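Local coordinates for thymocyte nuclear protein 1 (Leishmania major, PDB 2AR1), which is of unknown function but carries an EVE domain of the PUA clan, whose members commonly bind modified nucleic acid bases, and may do the same, at residues W22-E27 with L149-V154. Sequence-based numbering, arbitrary orientation.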
ATOM      1  N   TRP A  22       5.835   0.263  -4.947  1.00 17.54           N
ATOM      2  CA  TRP A  22       4.417   0.705  -4.810  1.00 16.93           C
ATOM      3  C   TRP A  22       4.163   1.395  -3.502  1.00 16.48           C
ATOM      4  O   TRP A  22       4.926   1.225  -2.538  1.00 19.15           O
ATOM      5  CB  TRP A  22       3.494  -0.515  -4.851  1.00 19.61           C
ATOM      6  CG  TRP A  22       3.763  -1.431  -6.040  1.00 15.28           C
ATOM      7  CD1 TRP A  22       4.634  -2.474  -6.080  1.00 14.60           C
ATOM      8  CD2 TRP A  22       3.152  -1.372  -7.355  1.00 16.09           C
ATOM      9  NE1 TRP A  22       4.594  -3.083  -7.329  1.00 16.83           N
ATOM     10  CE2 TRP A  22       3.689  -2.421  -8.113  1.00 17.95           C
ATOM     11  CE3 TRP A  22       2.180  -0.538  -7.931  1.00 17.45           C
ATOM     12  CZ2 TRP A  22       3.324  -2.643  -9.416  1.00 17.44           C
ATOM     13  CZ3 TRP A  22       1.819  -0.759  -9.191  1.00 14.39           C
ATOM     14  CH2 TRP A  22       2.374  -1.818  -9.946  1.00 14.72           C
ATOM     15  N   LEU A  23       3.041   2.101  -3.496  1.00 18.13           N
ATOM     16  CA  LEU A  23       2.557   2.648  -2.253  1.00 15.91           C
ATOM     17  C   LEU A  23       1.144   2.106  -1.989  1.00 17.08           C
ATOM     18  O   LEU A  23       0.239   2.228  -2.862  1.00 18.40           O
ATOM     19  CB  LEU A  23       2.585   4.191  -2.342  1.00 16.79           C
ATOM     20  CG  LEU A  23       2.118   5.022  -1.176  1.00 17.80           C
ATOM     21  CD1 LEU A  23       2.758   6.402  -1.101  1.00 21.87           C
ATOM     22  CD2 LEU A  23       0.600   5.159  -1.032  1.00 20.22           C
ATOM     23  N   LEU A  24       0.903   1.677  -0.771  1.00 17.83           N
ATOM     24  CA  LEU A  24      -0.383   1.153  -0.369  1.00 19.29           C
ATOM     25  C   LEU A  24      -0.893   2.030   0.767  1.00 17.12           C
ATOM     26  O   LEU A  24      -0.209   2.202   1.801  1.00 16.69           O
ATOM     27  CB  LEU A  24      -0.237  -0.313   0.070  1.00 21.54           C
ATOM     28  CG  LEU A  24      -0.298  -1.302  -1.100  1.00 23.11           C
ATOM     29  CD1 LEU A  24       0.663  -0.910  -2.192  1.00 27.01           C
ATOM     30  CD2 LEU A  24       0.027  -2.700  -0.588  1.00 24.44           C
ATOM     31  N   LYS A  25      -2.095   2.551   0.635  1.00 18.83           N
ATOM     32  CA  LYS A  25      -2.722   3.390   1.657  1.00 17.65           C
ATOM     33  C   LYS A  25      -3.546   2.519   2.608  1.00 19.25           C
ATOM     34  O   LYS A  25      -4.213   1.562   2.169  1.00 19.34           O
ATOM     35  CB  LYS A  25      -3.652   4.412   0.994  1.00 20.06           C
ATOM     36  CG  LYS A  25      -2.942   5.452   0.222  1.00 20.91           C
ATOM     37  CD  LYS A  25      -3.905   6.544  -0.090  1.00 25.20           C
ATOM     38  CE  LYS A  25      -3.656   7.170  -1.387  1.00 31.02           C
ATOM     39  NZ  LYS A  25      -4.665   8.327  -1.428  1.00 26.46           N
ATOM     40  N   SER A  26      -3.491   2.847   3.912  1.00 20.84           N
ATOM     41  CA  SER A  26      -4.290   2.138   4.907  1.00 18.03           C
ATOM     42  C   SER A  26      -4.655   3.124   5.966  1.00 18.28           C
ATOM     43  O   SER A  26      -3.807   3.937   6.326  1.00 20.74           O
ATOM     44  CB  SER A  26      -3.547   0.924   5.487  1.00 20.80           C
ATOM     45  OG  SER A  26      -4.454   0.121   6.210  1.00 21.77           O
ATOM     46  N   GLU A  27      -5.878   3.074   6.484  1.00 18.02           N
ATOM     47  CA  GLU A  27      -6.231   4.011   7.571  1.00 17.76           C
ATOM     48  C   GLU A  27      -5.776   3.368   8.887  1.00 16.77           C
ATOM     49  O   GLU A  27      -6.228   2.256   9.219  1.00 19.12           O
ATOM     50  CB  GLU A  27      -7.690   4.309   7.591  1.00 16.93           C
ATOM     51  CG  GLU A  27      -8.142   5.032   6.242  1.00 19.91           C
ATOM     52  CD  GLU A  27      -9.624   5.375   6.180  1.00 24.82           C
ATOM     53  OE1 GLU A  27     -10.378   5.093   7.131  1.00 23.49           O
ATOM     54  OE2 GLU A  27     -10.028   5.947   5.139  1.00 32.61           O
ATOM     55  N   LEU A 149      -6.877   6.382  -5.547  1.00 20.08           N
ATOM     56  CA  LEU A 149      -5.990   5.328  -5.952  1.00 18.86           C
ATOM     57  C   LEU A 149      -5.272   4.868  -4.725  1.00 19.79           C
ATOM     58  O   LEU A 149      -4.275   5.475  -4.331  1.00 23.08           O
ATOM     59  CB  LEU A 149      -5.018   5.852  -7.009  1.00 16.56           C
ATOM     60  CG  LEU A 149      -4.189   4.767  -7.688  1.00 20.42           C
ATOM     61  CD1 LEU A 149      -5.085   3.757  -8.472  1.00 16.33           C
ATOM     62  CD2 LEU A 149      -3.183   5.441  -8.595  1.00 20.98           C
ATOM     63  N   SER A 150      -5.737   3.774  -4.140  1.00 20.34           N
ATOM     64  CA  SER A 150      -5.179   3.298  -2.842  1.00 18.26           C
ATOM     65  C   SER A 150      -4.009   2.366  -3.005  1.00 17.20           C
ATOM     66  O   SER A 150      -3.358   1.997  -2.014  1.00 15.22           O
ATOM     67  CB  SER A 150      -6.225   2.562  -2.038  1.00 19.36           C
ATOM     68  OG  SER A 150      -6.879   1.619  -2.810  1.00 19.16           O
ATOM     69  N   VAL A 151      -3.738   1.969  -4.238  1.00 14.52           N
ATOM     70  CA  VAL A 151      -2.574   1.153  -4.579  1.00 13.82           C
ATOM     71  C   VAL A 151      -1.897   1.847  -5.770  1.00 13.80           C
ATOM     72  O   VAL A 151      -2.505   1.903  -6.851  1.00 14.18           O
ATOM     73  CB  VAL A 151      -2.932  -0.287  -4.906  1.00 15.95           C
ATOM     74  CG1 VAL A 151      -1.695  -1.028  -5.310  1.00 15.76           C
ATOM     75  CG2 VAL A 151      -3.569  -1.024  -3.754  1.00 16.03           C
ATOM     76  N   GLN A 152      -0.717   2.419  -5.590  1.00 13.87           N
ATOM     77  CA  GLN A 152      -0.063   3.299  -6.550  1.00 13.49           C
ATOM     78  C   GLN A 152       1.336   2.843  -6.950  1.00 17.73           C
ATOM     79  O   GLN A 152       2.112   2.377  -6.089  1.00 15.00           O
ATOM     80  CB  GLN A 152       0.011   4.732  -5.996  1.00 14.96           C
ATOM     81  CG  GLN A 152      -1.197   5.181  -5.209  1.00 17.88           C
ATOM     82  CD  GLN A 152      -0.954   6.500  -4.544  1.00 18.37           C
ATOM     83  OE1 GLN A 152       0.220   6.930  -4.408  1.00 22.18           O
ATOM     84  NE2 GLN A 152      -2.035   7.143  -4.082  1.00 21.30           N
ATOM     85  N   PRO A 153       1.699   3.014  -8.239  1.00 16.08           N
ATOM     86  CA  PRO A 153       3.110   2.817  -8.570  1.00 17.72           C
ATOM     87  C   PRO A 153       3.951   3.963  -8.048  1.00 16.57           C
ATOM     88  O   PRO A 153       3.469   5.122  -7.935  1.00 16.41           O
ATOM     89  CB  PRO A 153       3.117   2.815 -10.099  1.00 19.00           C
ATOM     90  CG  PRO A 153       2.027   3.700 -10.427  1.00 20.14           C
ATOM     91  CD  PRO A 153       0.940   3.522  -9.412  1.00 17.79           C
ATOM     92  N   VAL A 154       5.156   3.558  -7.598  1.00 16.62           N
ATOM     93  CA  VAL A 154       6.204   4.410  -7.155  1.00 16.56           C
ATOM     94  C   VAL A 154       7.444   4.210  -8.066  1.00 15.47           C
ATOM     95  O   VAL A 154       7.853   3.120  -8.363  1.00 16.47           O
ATOM     96  CB  VAL A 154       6.535   4.102  -5.647  1.00 15.06           C
ATOM     97  CG1 VAL A 154       7.699   4.961  -5.121  1.00 21.50           C
ATOM     98  CG2 VAL A 154       5.289   4.395  -4.788  1.00 27.04           C
TER
HETATM   99  O   HOH W   1      -4.712   0.380  -0.082  1.00 24.98           O
HETATM  100  O   HOH W   2      -3.498   9.437  -3.473  1.00 33.00           O
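The Trp22 indole meets Gln152 O at its edge, near the ring plane, while Pro153 approaches obliquely, its CA 3.5 Å from Trp22 CE3. A chi1 of -51° sets CG beside the backbone N and chi2 near 90° turns the CE3/CZ3 edge to Pro153; NE1 hydrogen-bonds to Asp63 OD2. The other flat group, the Gln152 amide, lies alongside Leu23, with OE1 3.8 Å from Leu23 CD2. Its NE2 donates almost within the amide plane to Leu149 O at 2.8 Å, which fixes the amide's rotation. The Lys25 chain, bent at chi3, crosses this amide; NZ reaches Arg147 O and a water that NE2 shares weakly. On the sheet face bearing Leu24 and Val151, these side chains pack side by side. The backbones form an antiparallel ladder: Leu23 and Gln152 exchange both backbone bonds (Leu23 N to Gln152 O, 2.8 Å), and Lys25 N donates to Ser150 O (3.0 Å). A water donates to both Lys25 O and Ser150 O, tying the two segments together at this end. Strand 64-69 runs parallel to strand 21-26 on its other side, and strand 151-154 is an outermost strand of the mixed sheet, closing antiparallel on the N-terminal strand of the PUA-like EVE fold.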